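Local coordinates for protein glutamate--tRNA ligase (Methanothermobacter thermautotrophicus, PDB 3AII) that probably activates glutamate with ATP and transfers it to the acceptor end of tRNA, as a non-discriminating glutamyl-tRNA synthetase of class I, at residues Ala91-Glu96 with Val287-Arg292; Glu136-Arg141 with Val270-Asn275; Ile318-Leu323 with Ile375-Ala380; Arg402-Ala407 with Ala520-Val525; Val411-Val416 with Gly471-His476. All blocks are in the same frame, centred on the assembly; numbering follows the deposited sequence.

Contact 1: Ala91-Glu96 with Val287-Arg292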
# COMPACT_ATOMS: atom_id res chain seq x y z
N ALA A 91 14.52 -8.23 -21.76
CA ALA A 91 15.66 -8.79 -22.49
C ALA A 91 15.65 -10.31 -22.42
O ALA A 91 15.08 -10.90 -21.51
CB ALA A 91 16.96 -8.27 -21.94
N GLY A 92 16.32 -10.94 -23.37
CA GLY A 92 16.53 -12.37 -23.34
C GLY A 92 15.28 -13.23 -23.27
O GLY A 92 15.35 -14.37 -22.83
N VAL A 93 14.15 -12.68 -23.70
CA VAL A 93 12.92 -13.47 -23.80
C VAL A 93 13.11 -14.65 -24.76
O VAL A 93 13.32 -14.45 -25.95
CB VAL A 93 11.73 -12.63 -24.29
CG1 VAL A 93 10.54 -13.53 -24.64
CG2 VAL A 93 11.33 -11.62 -23.23
N LYS A 94 13.04 -15.86 -24.22
CA LYS A 94 13.01 -17.07 -25.04
C LYS A 94 11.98 -18.02 -24.45
O LYS A 94 12.11 -18.48 -23.31
CB LYS A 94 14.38 -17.75 -25.13
CG LYS A 94 15.08 -17.98 -23.81
CD LYS A 94 16.35 -18.78 -24.05
CE LYS A 94 17.41 -18.48 -23.01
NZ LYS A 94 18.76 -18.86 -23.51
N GLY A 95 10.94 -18.31 -25.23
CA GLY A 95 9.83 -19.10 -24.73
C GLY A 95 8.99 -18.29 -23.76
O GLY A 95 9.01 -17.06 -23.76
N GLU A 96 8.25 -19.00 -22.91
CA GLU A 96 7.33 -18.37 -21.99
C GLU A 96 8.03 -17.47 -20.95
O GLU A 96 9.11 -17.80 -20.47
CB GLU A 96 6.46 -19.43 -21.30
CG GLU A 96 7.09 -20.82 -21.25
CD GLU A 96 6.28 -21.89 -21.99
OE1 GLU A 96 6.56 -23.09 -21.79
OE2 GLU A 96 5.36 -21.52 -22.75
N VAL A 287 11.03 -19.11 -12.89
CA VAL A 287 11.01 -17.66 -13.09
C VAL A 287 12.08 -17.26 -14.12
O VAL A 287 13.23 -17.70 -14.04
CB VAL A 287 11.28 -16.93 -11.77
CG1 VAL A 287 11.51 -15.45 -12.01
CG2 VAL A 287 10.10 -17.17 -10.83
N THR A 288 11.68 -16.45 -15.10
CA THR A 288 12.59 -16.07 -16.19
C THR A 288 13.11 -14.65 -16.05
O THR A 288 14.21 -14.33 -16.52
CB THR A 288 11.88 -16.18 -17.56
OG1 THR A 288 10.75 -15.30 -17.59
CG2 THR A 288 11.43 -17.61 -17.81
N HIS A 289 12.33 -13.80 -15.39
CA HIS A 289 12.66 -12.40 -15.22
C HIS A 289 12.32 -11.99 -13.82
O HIS A 289 11.18 -12.16 -13.36
CB HIS A 289 11.88 -11.54 -16.22
CG HIS A 289 12.25 -11.80 -17.65
ND1 HIS A 289 11.76 -12.87 -18.36
CD2 HIS A 289 13.08 -11.13 -18.49
CE1 HIS A 289 12.27 -12.85 -19.58
NE2 HIS A 289 13.06 -11.80 -19.69
N VAL A 290 13.32 -11.46 -13.12
CA VAL A 290 13.16 -10.97 -11.77
C VAL A 290 13.10 -9.45 -11.78
O VAL A 290 14.07 -8.78 -12.12
CB VAL A 290 14.32 -11.45 -10.88
CG1 VAL A 290 14.28 -10.73 -9.53
CG2 VAL A 290 14.27 -12.97 -10.71
N LEU A 291 11.94 -8.91 -11.40
CA LEU A 291 11.69 -7.48 -11.47
C LEU A 291 11.32 -6.97 -10.09
O LEU A 291 10.25 -7.31 -9.57
CB LEU A 291 10.54 -7.21 -12.44
CG LEU A 291 10.09 -5.78 -12.66
CD1 LEU A 291 11.26 -4.93 -13.13
CD2 LEU A 291 8.95 -5.75 -13.67
N ARG A 292 12.19 -6.18 -9.48
CA ARG A 292 11.91 -5.59 -8.18
C ARG A 292 12.57 -4.21 -8.01
O ARG A 292 13.42 -3.83 -8.81
CB ARG A 292 12.37 -6.52 -7.06
CG ARG A 292 13.88 -6.67 -6.97
CD ARG A 292 14.29 -7.83 -6.09
NE ARG A 292 15.45 -8.55 -6.63
CZ ARG A 292 16.71 -8.30 -6.29
NH1 ARG A 292 16.99 -7.34 -5.41
NH2 ARG A 292 17.70 -9.00 -6.83
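With CG placed opposite the carbonyl carbon (chi1 -65°) and the ring turned by chi2 to 81°, His289 points its imidazole at the loop 91-96 and presents NE2 to Ala91. His289 NE2 donates to Ala91 O over 2.9 Å, at an N-H...O angle of 156°, with the acceptor lying close to the plane of the ring. The other ring nitrogen is used as well: His289 ND1 lies 2.7 Å from Thr288 OG1 in a hydrogen bond. A bond at each nitrogen fixes the rotation of the imidazole, one nitrogen on a backbone carbonyl across the contact, the other on the hydroxyl of the preceding residue. Val93 crosses this side chain at about a right angle, its CG2 branch 3.9 Å from His289 NE2. Farther along, the methyl CG2 of Thr288 meets Glu96 O at 3.5 Å. An alanine in place of His289 would probably leave Ala91 O without its donor and the loop free to shift, with a gap beside Val93. Thr288 OG1 also bonds to Val98 N, in the strand 98-101 that the loop leads into. Strand 289-291 pairs in parallel with 316-318, where Glu316 touches His289, while Leu291 packs on helix 111-126 and Val290 meets helix 274-284. The contact thus fastens the chain ahead of strand 98-101 to the parallel sheet of the catalytic domain.

Contact 2: Glu136-Arg141 with Val270-Asn275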
# COMPACT_ATOMS: atom_id res chain seq x y z
N GLU A 136 6.84 -15.14 1.16
CA GLU A 136 8.18 -15.41 1.66
C GLU A 136 8.21 -15.32 3.19
O GLU A 136 8.57 -14.29 3.78
CB GLU A 136 9.19 -14.48 0.96
CG GLU A 136 9.24 -14.79 -0.54
CD GLU A 136 10.47 -14.26 -1.28
OE1 GLU A 136 11.12 -13.31 -0.77
OE2 GLU A 136 10.75 -14.78 -2.38
N ASP A 137 7.79 -16.41 3.81
CA ASP A 137 7.54 -16.44 5.25
C ASP A 137 8.55 -17.32 6.00
O ASP A 137 8.17 -18.12 6.86
CB ASP A 137 6.12 -16.92 5.53
CG ASP A 137 5.88 -18.35 5.09
OD1 ASP A 137 6.60 -18.85 4.20
OD2 ASP A 137 4.97 -19.00 5.65
N THR A 138 9.84 -17.17 5.69
CA THR A 138 10.89 -17.96 6.33
C THR A 138 11.57 -17.31 7.54
O THR A 138 12.64 -17.76 7.98
CB THR A 138 12.01 -18.30 5.33
OG1 THR A 138 12.49 -17.08 4.76
CG2 THR A 138 11.48 -19.19 4.22
N ASP A 139 10.97 -16.25 8.07
CA ASP A 139 11.46 -15.66 9.32
C ASP A 139 10.33 -15.79 10.32
O ASP A 139 9.37 -15.00 10.29
CB ASP A 139 11.84 -14.19 9.14
CG ASP A 139 12.39 -13.56 10.42
OD1 ASP A 139 12.87 -12.42 10.34
OD2 ASP A 139 12.34 -14.20 11.50
N PRO A 140 10.43 -16.80 11.20
CA PRO A 140 9.27 -17.15 12.03
C PRO A 140 8.83 -16.03 12.96
O PRO A 140 7.66 -15.97 13.30
CB PRO A 140 9.77 -18.36 12.83
CG PRO A 140 11.26 -18.28 12.78
CD PRO A 140 11.61 -17.64 11.48
N ARG A 141 9.75 -15.15 13.35
CA ARG A 141 9.40 -14.08 14.29
C ARG A 141 8.77 -12.86 13.63
O ARG A 141 8.30 -11.96 14.34
CB ARG A 141 10.63 -13.64 15.09
CG ARG A 141 11.17 -14.72 16.02
CD ARG A 141 12.17 -14.17 17.02
NE ARG A 141 12.64 -15.22 17.93
CZ ARG A 141 13.80 -15.85 17.80
NH1 ARG A 141 14.64 -15.53 16.82
NH2 ARG A 141 14.13 -16.79 18.67
N VAL A 270 15.75 -24.99 11.54
CA VAL A 270 16.78 -24.58 10.59
C VAL A 270 16.08 -23.87 9.43
O VAL A 270 15.24 -24.47 8.75
CB VAL A 270 17.61 -25.77 10.07
CG1 VAL A 270 18.69 -25.28 9.12
CG2 VAL A 270 18.25 -26.54 11.23
N TYR A 271 16.42 -22.59 9.22
CA TYR A 271 15.70 -21.74 8.27
C TYR A 271 16.62 -21.16 7.21
O TYR A 271 17.77 -20.79 7.50
CB TYR A 271 15.04 -20.58 9.01
CG TYR A 271 13.78 -20.98 9.73
CD1 TYR A 271 13.82 -21.48 11.03
CD2 TYR A 271 12.55 -20.90 9.09
CE1 TYR A 271 12.65 -21.85 11.68
CE2 TYR A 271 11.40 -21.26 9.73
CZ TYR A 271 11.45 -21.75 11.01
OH TYR A 271 10.27 -22.09 11.62
N PRO A 272 16.13 -21.04 5.97
CA PRO A 272 16.94 -20.43 4.91
C PRO A 272 16.95 -18.91 5.03
O PRO A 272 15.98 -18.28 5.50
CB PRO A 272 16.20 -20.84 3.63
CG PRO A 272 14.77 -20.90 4.06
CD PRO A 272 14.84 -21.52 5.46
N MET A 273 18.07 -18.33 4.63
CA MET A 273 18.15 -16.89 4.42
C MET A 273 17.60 -16.56 3.05
O MET A 273 17.61 -17.40 2.13
CB MET A 273 19.59 -16.41 4.55
CG MET A 273 20.19 -16.65 5.91
SD MET A 273 19.28 -15.78 7.19
CE MET A 273 19.81 -14.10 6.92
N MET A 274 17.11 -15.32 2.93
CA MET A 274 16.40 -14.88 1.74
C MET A 274 17.13 -15.18 0.42
O MET A 274 16.53 -15.69 -0.52
CB MET A 274 16.07 -13.38 1.87
CG MET A 274 14.80 -12.98 1.15
SD MET A 274 15.13 -11.65 -0.01
CE MET A 274 16.63 -12.29 -0.72
N ASN A 275 18.42 -14.86 0.34
CA ASN A 275 19.11 -15.06 -0.92
C ASN A 275 19.20 -16.51 -1.38
O ASN A 275 19.27 -16.78 -2.58
CB ASN A 275 20.48 -14.38 -0.91
CG ASN A 275 20.37 -12.88 -1.05
OD1 ASN A 275 20.83 -12.11 -0.20
ND2 ASN A 275 19.72 -12.45 -2.12
O HOH W 1 15.29 -17.20 8.17
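Tyr271 reaches under the loop 136-141, and most atoms of its side chain meet Thr138 or Pro140. Tyr271 CB lies 3.8 Å from Thr138 O, and beyond it Tyr271 CD2 comes closer, 3.3 Å from the same oxygen, which approaches the ring obliquely. Farther out, Pro140 covers one face: its CD sits 4.0 Å from the centroid of the Tyr271 ring, 9° off the normal, a CH-pi contact almost over the centre. Pro140 CG is 3.9 Å from Tyr271 CZ, and at the tip Tyr271 OH lies 4.0 Å from Pro140 CB. Beside this CH-pi contact, Thr138 CG2 touches Pro272 CG at 3.7 Å. Thr138 O and Pro272 O both accept hydrogens from a single water, which joins two backbone acceptors that could not bond each other directly. Strand 270-272 is an edge strand of an antiparallel sheet, paired with 252-256, and Tyr271 and Pro272 also rest on Met172 of helix 172-184. The contact therefore joins this sheet, which probably belongs to the acceptor-binding insertion as in related synthetases, to the loop between strand 130-135 and helix 147-158.

Contact 3: Ile318-Leu323 with Ile375-Ala380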
# COMPACT_ATOMS: atom_id res chain seq x y z
N ILE A 318 16.14 -7.40 -13.42
CA ILE A 318 15.78 -6.04 -13.77
C ILE A 318 15.44 -5.25 -12.52
O ILE A 318 14.46 -5.54 -11.84
CB ILE A 318 14.61 -6.01 -14.75
CG1 ILE A 318 14.96 -6.83 -16.00
CG2 ILE A 318 14.25 -4.58 -15.13
CD1 ILE A 318 13.78 -7.24 -16.83
N HIS A 319 16.28 -4.26 -12.20
CA HIS A 319 16.14 -3.50 -10.97
C HIS A 319 15.73 -2.06 -11.29
O HIS A 319 16.33 -1.42 -12.15
CB HIS A 319 17.46 -3.50 -10.19
CG HIS A 319 17.74 -4.78 -9.48
ND1 HIS A 319 17.95 -5.97 -10.14
CD2 HIS A 319 17.88 -5.05 -8.16
CE1 HIS A 319 18.18 -6.93 -9.25
NE2 HIS A 319 18.15 -6.39 -8.05
N TYR A 320 14.72 -1.56 -10.59
CA TYR A 320 14.26 -0.20 -10.82
C TYR A 320 14.44 0.68 -9.59
O TYR A 320 14.56 0.19 -8.46
CB TYR A 320 12.81 -0.18 -11.31
CG TYR A 320 11.84 -0.92 -10.42
CD1 TYR A 320 11.33 -2.16 -10.79
CD2 TYR A 320 11.43 -0.38 -9.21
CE1 TYR A 320 10.43 -2.83 -9.98
CE2 TYR A 320 10.53 -1.05 -8.39
CZ TYR A 320 10.04 -2.28 -8.78
OH TYR A 320 9.15 -2.94 -7.98
N GLY A 321 14.45 1.99 -9.81
CA GLY A 321 14.75 2.94 -8.76
C GLY A 321 13.74 2.98 -7.63
O GLY A 321 12.62 2.51 -7.77
N ARG A 322 14.16 3.56 -6.51
CA ARG A 322 13.28 3.69 -5.35
C ARG A 322 12.20 4.73 -5.59
O ARG A 322 12.35 5.63 -6.42
CB ARG A 322 14.09 4.06 -4.10
CG ARG A 322 15.09 3.00 -3.69
CD ARG A 322 15.73 3.32 -2.35
NE ARG A 322 16.58 2.23 -1.89
CZ ARG A 322 17.17 2.20 -0.69
NH1 ARG A 322 17.00 3.21 0.16
NH2 ARG A 322 17.93 1.17 -0.35
N LEU A 323 11.10 4.59 -4.86
CA LEU A 323 10.01 5.55 -4.92
C LEU A 323 9.80 6.10 -3.52
O LEU A 323 9.56 5.33 -2.58
CB LEU A 323 8.74 4.87 -5.42
CG LEU A 323 7.69 5.80 -6.02
CD1 LEU A 323 8.23 6.43 -7.29
CD2 LEU A 323 6.40 5.05 -6.29
N ILE A 375 5.24 5.63 -14.25
CA ILE A 375 6.60 5.66 -13.71
C ILE A 375 7.47 4.57 -14.34
O ILE A 375 8.66 4.78 -14.58
CB ILE A 375 6.62 5.53 -12.18
CG1 ILE A 375 6.02 6.78 -11.53
CG2 ILE A 375 8.04 5.30 -11.68
CD1 ILE A 375 5.87 6.69 -10.03
N GLY A 376 6.88 3.41 -14.60
CA GLY A 376 7.57 2.31 -15.26
C GLY A 376 8.77 1.76 -14.50
O GLY A 376 8.90 1.95 -13.29
N VAL A 377 9.65 1.07 -15.22
CA VAL A 377 10.82 0.44 -14.61
C VAL A 377 12.04 1.36 -14.65
O VAL A 377 13.18 0.92 -14.84
CB VAL A 377 11.15 -0.92 -15.26
CG1 VAL A 377 10.04 -1.92 -14.96
CG2 VAL A 377 11.34 -0.76 -16.75
N LYS A 378 11.79 2.65 -14.46
CA LYS A 378 12.83 3.67 -14.46
C LYS A 378 14.02 3.27 -13.58
O LYS A 378 13.85 2.97 -12.39
CB LYS A 378 12.25 5.01 -13.98
CG LYS A 378 13.25 6.15 -13.92
CD LYS A 378 12.57 7.44 -13.50
CE LYS A 378 13.58 8.57 -13.37
NZ LYS A 378 12.91 9.87 -13.12
N ILE A 379 15.21 3.27 -14.16
CA ILE A 379 16.40 2.90 -13.41
C ILE A 379 16.70 3.90 -12.30
O ILE A 379 16.98 3.52 -11.16
CB ILE A 379 17.65 2.77 -14.31
CG1 ILE A 379 17.35 1.85 -15.51
CG2 ILE A 379 18.83 2.25 -13.51
CD1 ILE A 379 16.93 0.45 -15.12
N ALA A 380 16.61 5.18 -12.63
CA ALA A 380 16.93 6.22 -11.66
C ALA A 380 15.84 6.37 -10.59
O ALA A 380 14.65 6.14 -10.86
CB ALA A 380 17.16 7.55 -12.37
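Gly321 N gives its hydrogen to Lys378 O over 2.8 Å with the N-H pointing straight at the oxygen (179°), in the plane of that carbonyl. This backbone bond holds two irregular segments together, and the side chains arrange themselves round it. Having no CB, Gly321 can lie against the backbone of Ile379 and Ala380, its CA 3.8 Å from Ala380 O. Tyr320 sets its CG between its own backbone N and carbonyl carbon (chi1 54°), which turns the ring off toward helix 111-126, while CB stays at the contact, 3.5 Å from Lys378 O and 4.3 Å from Val377 CB. Ile379 starts out pointing away, but its chain bends back so that CD1 touches His319 O at 3.6 Å. At the other end, Leu323 and Ile375 meet tip to tip, CD1 against CD1 at 3.6 Å. Gly376 takes a positive phi as the chain leaves helix 365-375. Arg115 spans both segments from helix 111-126, bonding Gly321 O through NH1 and Gly376 O through NH2. Here the chain leaving the parallel strand 316-318 is held against the turn between two helices. In class I synthetases this exit from the Rossmann fold leads into the KMSKS-type signature loop, and the unmodelled chain soon after Leu323 is consistent with such a mobile loop.

Contact 4: Arg402-Ala407 with Ala520-Val525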
# COMPACT_ATOMS: atom_id res chain seq x y z
N ARG A 402 -21.00 11.94 -6.89
CA ARG A 402 -22.17 12.77 -6.60
C ARG A 402 -21.79 13.91 -5.67
O ARG A 402 -20.97 13.73 -4.77
CB ARG A 402 -23.29 11.93 -5.95
CG ARG A 402 -23.78 10.79 -6.84
CD ARG A 402 -24.66 9.81 -6.07
NE ARG A 402 -26.00 10.32 -5.81
CZ ARG A 402 -27.06 10.07 -6.56
NH1 ARG A 402 -28.24 10.58 -6.25
NH2 ARG A 402 -26.95 9.29 -7.63
N ARG A 403 -22.40 15.07 -5.89
CA ARG A 403 -22.06 16.27 -5.14
C ARG A 403 -23.06 16.59 -4.04
O ARG A 403 -24.28 16.58 -4.27
CB ARG A 403 -21.98 17.48 -6.08
CG ARG A 403 -20.87 17.39 -7.12
CD ARG A 403 -20.78 18.70 -7.90
NE ARG A 403 -22.09 19.17 -8.34
CZ ARG A 403 -22.28 20.33 -8.97
NH1 ARG A 403 -21.24 21.11 -9.21
NH2 ARG A 403 -23.49 20.71 -9.34
N TYR A 404 -22.54 16.91 -2.85
CA TYR A 404 -23.37 17.35 -1.73
C TYR A 404 -22.70 18.51 -0.99
O TYR A 404 -21.47 18.64 -1.03
CB TYR A 404 -23.60 16.19 -0.75
CG TYR A 404 -24.27 15.00 -1.39
CD1 TYR A 404 -25.66 14.91 -1.47
CD2 TYR A 404 -23.51 13.99 -1.98
CE1 TYR A 404 -26.27 13.82 -2.07
CE2 TYR A 404 -24.12 12.90 -2.59
CZ TYR A 404 -25.50 12.83 -2.63
OH TYR A 404 -26.08 11.74 -3.25
N PHE A 405 -23.50 19.29 -0.27
CA PHE A 405 -22.98 20.34 0.62
C PHE A 405 -22.84 19.79 2.04
O PHE A 405 -23.85 19.44 2.67
CB PHE A 405 -23.93 21.55 0.67
CG PHE A 405 -23.95 22.39 -0.59
CD1 PHE A 405 -22.86 22.41 -1.45
CD2 PHE A 405 -25.05 23.18 -0.88
CE1 PHE A 405 -22.88 23.21 -2.61
CE2 PHE A 405 -25.07 23.97 -2.03
CZ PHE A 405 -23.98 23.99 -2.88
N PHE A 406 -21.60 19.73 2.53
CA PHE A 406 -21.30 19.40 3.92
C PHE A 406 -20.66 20.63 4.53
O PHE A 406 -19.63 21.09 4.06
CB PHE A 406 -20.34 18.21 3.99
CG PHE A 406 -19.68 18.00 5.35
CD1 PHE A 406 -20.42 17.51 6.42
CD2 PHE A 406 -18.33 18.27 5.53
CE1 PHE A 406 -19.83 17.31 7.67
CE2 PHE A 406 -17.72 18.07 6.77
CZ PHE A 406 -18.47 17.59 7.84
N ALA A 407 -21.29 21.17 5.57
CA ALA A 407 -20.76 22.34 6.27
C ALA A 407 -20.04 21.88 7.53
O ALA A 407 -20.69 21.52 8.52
CB ALA A 407 -21.89 23.31 6.61
N ALA A 520 -28.07 13.51 1.04
CA ALA A 520 -26.98 12.63 1.39
C ALA A 520 -27.50 11.33 2.01
O ALA A 520 -26.84 10.31 1.94
CB ALA A 520 -26.02 13.34 2.35
N SER A 521 -28.70 11.38 2.59
CA SER A 521 -29.28 10.17 3.19
C SER A 521 -29.53 9.05 2.19
O SER A 521 -29.72 7.90 2.57
CB SER A 521 -30.58 10.51 3.94
OG SER A 521 -31.58 10.99 3.07
N GLU A 522 -29.53 9.39 0.89
CA GLU A 522 -29.64 8.38 -0.17
C GLU A 522 -28.38 7.54 -0.39
O GLU A 522 -28.41 6.51 -1.08
CB GLU A 522 -30.03 9.06 -1.50
CG GLU A 522 -28.86 9.77 -2.20
CD GLU A 522 -29.32 10.72 -3.29
OE1 GLU A 522 -30.48 10.61 -3.74
OE2 GLU A 522 -28.53 11.59 -3.71
N LEU A 523 -27.25 7.98 0.18
CA LEU A 523 -25.98 7.30 -0.03
C LEU A 523 -25.91 5.98 0.73
O LEU A 523 -26.53 5.83 1.79
CB LEU A 523 -24.83 8.20 0.40
CG LEU A 523 -24.72 9.51 -0.38
CD1 LEU A 523 -23.82 10.51 0.35
CD2 LEU A 523 -24.21 9.22 -1.79
N GLU A 524 -25.16 5.04 0.18
CA GLU A 524 -24.90 3.79 0.85
C GLU A 524 -23.41 3.67 1.11
O GLU A 524 -22.60 4.26 0.40
CB GLU A 524 -25.39 2.62 -0.00
CG GLU A 524 -26.91 2.57 -0.14
CD GLU A 524 -27.38 1.50 -1.10
OE1 GLU A 524 -28.54 1.05 -0.97
OE2 GLU A 524 -26.59 1.09 -1.99
N VAL A 525 -23.05 2.90 2.12
CA VAL A 525 -21.64 2.61 2.39
C VAL A 525 -20.90 2.17 1.13
O VAL A 525 -21.40 1.38 0.33
CB VAL A 525 -21.49 1.57 3.54
CG1 VAL A 525 -20.03 1.18 3.73
CG2 VAL A 525 -22.08 2.14 4.83
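Glu522 and Arg402 form a salt bridge, Arg402 NH1 to Glu522 OE2 at 2.7 Å. The oxygen lies near the guanidinium plane but is met from above its own carboxylate, and the two flat groups stand 87° apart. Hydrogen bonds complete a triangle: Tyr404 OH donates to Glu522 OE2 at a doubtfully short 2.5 Å and accepts from Arg402 NE at 2.9 Å, an N-H...O angle of 166°. Glu522 CG lies between backbone N and carbonyl carbon (chi1 78°), which aims the extended chain at the pair. Apolar contacts gather on one face of the Tyr404 ring, where Ala520 CB approaches CD1 at 4.1 Å and Leu523 CD1 makes an off-centre CH-pi contact. A phenylalanine in place of Tyr404 would probably leave Arg402 NE without this acceptor and Glu522 with one donor fewer. The site joins anticodon-binding strand 402-408 to the turn before strand 528-531. Between two donors, Glu522 probably stays ionised, and the arginine probably polarises the phenol.

Contact 5: Val411-Val416 with Gly471-His476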
# COMPACT_ATOMS: atom_id res chain seq x y z
N VAL A 411 -22.08 27.04 11.57
CA VAL A 411 -22.74 28.04 12.39
C VAL A 411 -24.17 28.21 11.87
O VAL A 411 -24.41 28.30 10.67
CB VAL A 411 -21.98 29.38 12.42
CG1 VAL A 411 -21.71 29.87 11.01
CG2 VAL A 411 -22.76 30.42 13.22
N LYS A 412 -25.13 28.20 12.79
CA LYS A 412 -26.53 28.28 12.39
C LYS A 412 -26.92 29.75 12.38
O LYS A 412 -26.81 30.43 13.39
CB LYS A 412 -27.42 27.50 13.35
CG LYS A 412 -28.86 27.40 12.89
CD LYS A 412 -29.70 26.56 13.85
CE LYS A 412 -31.10 26.36 13.32
NZ LYS A 412 -31.99 25.69 14.32
N LEU A 413 -27.38 30.22 11.22
CA LEU A 413 -27.67 31.64 11.03
C LEU A 413 -29.01 31.86 10.35
O LEU A 413 -29.34 31.19 9.37
CB LEU A 413 -26.57 32.29 10.20
CG LEU A 413 -25.17 32.32 10.82
CD1 LEU A 413 -24.09 32.64 9.79
CD2 LEU A 413 -25.16 33.35 11.95
N GLU A 414 -29.78 32.81 10.86
CA GLU A 414 -31.01 33.22 10.21
C GLU A 414 -30.68 34.16 9.07
O GLU A 414 -29.85 35.06 9.23
CB GLU A 414 -31.90 33.97 11.21
CG GLU A 414 -33.15 34.53 10.59
CD GLU A 414 -34.07 35.13 11.62
OE1 GLU A 414 -33.60 35.43 12.73
OE2 GLU A 414 -35.27 35.29 11.31
N VAL A 415 -31.30 33.95 7.91
CA VAL A 415 -31.14 34.92 6.82
C VAL A 415 -32.13 36.05 7.09
O VAL A 415 -33.30 35.98 6.71
CB VAL A 415 -31.37 34.30 5.43
CG1 VAL A 415 -31.19 35.34 4.33
CG2 VAL A 415 -30.41 33.12 5.23
N VAL A 416 -31.68 37.08 7.81
CA VAL A 416 -32.56 38.17 8.23
C VAL A 416 -33.02 38.99 7.03
O VAL A 416 -32.21 39.43 6.22
CB VAL A 416 -31.84 39.09 9.23
CG1 VAL A 416 -32.72 40.29 9.59
CG2 VAL A 416 -31.46 38.30 10.49
N GLY A 471 -22.04 39.37 13.41
CA GLY A 471 -22.56 38.07 13.77
C GLY A 471 -23.97 37.84 13.25
O GLY A 471 -24.64 36.89 13.65
N GLU A 472 -24.41 38.70 12.35
CA GLU A 472 -25.75 38.58 11.80
C GLU A 472 -25.71 38.40 10.29
O GLU A 472 -24.93 39.04 9.60
CB GLU A 472 -26.58 39.81 12.14
CG GLU A 472 -27.94 39.82 11.50
CD GLU A 472 -28.77 41.01 11.93
OE1 GLU A 472 -28.43 42.15 11.55
OE2 GLU A 472 -29.76 40.80 12.65
N LEU A 473 -26.55 37.52 9.78
CA LEU A 473 -26.58 37.29 8.35
C LEU A 473 -27.79 38.00 7.75
O LEU A 473 -28.92 37.67 8.10
CB LEU A 473 -26.64 35.77 8.09
CG LEU A 473 -26.26 35.27 6.71
CD1 LEU A 473 -24.79 35.52 6.43
CD2 LEU A 473 -26.60 33.79 6.56
N ARG A 474 -27.56 38.99 6.88
CA ARG A 474 -28.67 39.77 6.33
C ARG A 474 -28.84 39.62 4.82
O ARG A 474 -27.88 39.70 4.07
CB ARG A 474 -28.52 41.26 6.66
CG ARG A 474 -29.47 42.14 5.88
CD ARG A 474 -29.50 43.57 6.40
NE ARG A 474 -30.03 43.66 7.76
CZ ARG A 474 -31.32 43.56 8.07
NH1 ARG A 474 -31.71 43.66 9.33
NH2 ARG A 474 -32.21 43.35 7.11
N TYR A 475 -30.09 39.41 4.39
CA TYR A 475 -30.43 39.27 2.98
C TYR A 475 -30.06 40.53 2.20
O TYR A 475 -30.30 41.65 2.67
CB TYR A 475 -31.94 39.04 2.84
CG TYR A 475 -32.38 38.91 1.41
CD1 TYR A 475 -32.25 37.69 0.74
CD2 TYR A 475 -32.92 39.98 0.71
CE1 TYR A 475 -32.64 37.55 -0.57
CE2 TYR A 475 -33.32 39.85 -0.61
CZ TYR A 475 -33.18 38.63 -1.24
OH TYR A 475 -33.58 38.49 -2.55
N HIS A 476 -29.48 40.34 1.02
CA HIS A 476 -29.20 41.46 0.12
C HIS A 476 -29.99 41.38 -1.19
O HIS A 476 -30.67 42.34 -1.57
CB HIS A 476 -27.70 41.60 -0.17
CG HIS A 476 -27.37 42.71 -1.11
ND1 HIS A 476 -27.31 42.53 -2.47
CD2 HIS A 476 -27.11 44.03 -0.89
CE1 HIS A 476 -27.01 43.68 -3.05
NE2 HIS A 476 -26.88 44.60 -2.11
O HOH W 2 -28.33 36.02 11.30
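Leu473 is one of two bumps at this interface, and it fits the hollow formed by Leu413 and Val415 on the neighbouring strand. Its CG is thrown opposite the backbone N (chi1 -162°), so that Leu473 CD2 settles 3.9 Å from Leu413 CB and 4.1 Å from Val415 CG2. Val446, Leu448, Val466 and Tyr468 of the flanking strands enclose the same side chain. On the face of the sheet carrying Glu472 and Arg474, Val416 is the bump. Val416 CG2 rests 3.7 Å from Glu472 OE2, and Arg474, which has a second conformer, may bring its guanidinium face over Val416 CG1. Val415 CG1, meanwhile, comes to the edge of the Tyr475 ring. The backbones run parallel but splay, their strand axes 32° apart. Where they are close, Leu473 O accepts from Val416 N at 2.8 Å, and Val416 O from Tyr475 N at 2.8 Å. Where they part, a water fits between, giving a hydrogen to Glu414 O at 2.7 Å and accepting one from Leu473 N at 2.8 Å. This pairing joins the first and last strands of a six-stranded sheet, consistent with a closed β-barrel as in anticodon-binding domains of this family. Chemically the seam is two-sided: aliphatic groups fill the Leu473 side, while Val416 packs beside charged residues on the other, and a water takes over where the diverging strands cannot bond directly.

In the fold
From the N terminus, contact 1 closes first, joining 91-96 to the start of strand 289-291 across nearly two hundred residues. Contact 2 opens and closes within that span, pinning the antiparallel sheet to the catalytic core. Contact 3 follows in series and is a neighbour of contact 1, for strands 289-291 and 316-318 pair side by side, Val290 O to Ile318 N at 2.8 Å. The chain then passes into the anticodon-binding half, where contact 4 bridges 402-407 to 520-525 and encloses contact 5, which seals the adjoining sheet about 25 Å away, centre to centre. No contacts cross; the two nested pairs lie on opposite sides of the chain's centre.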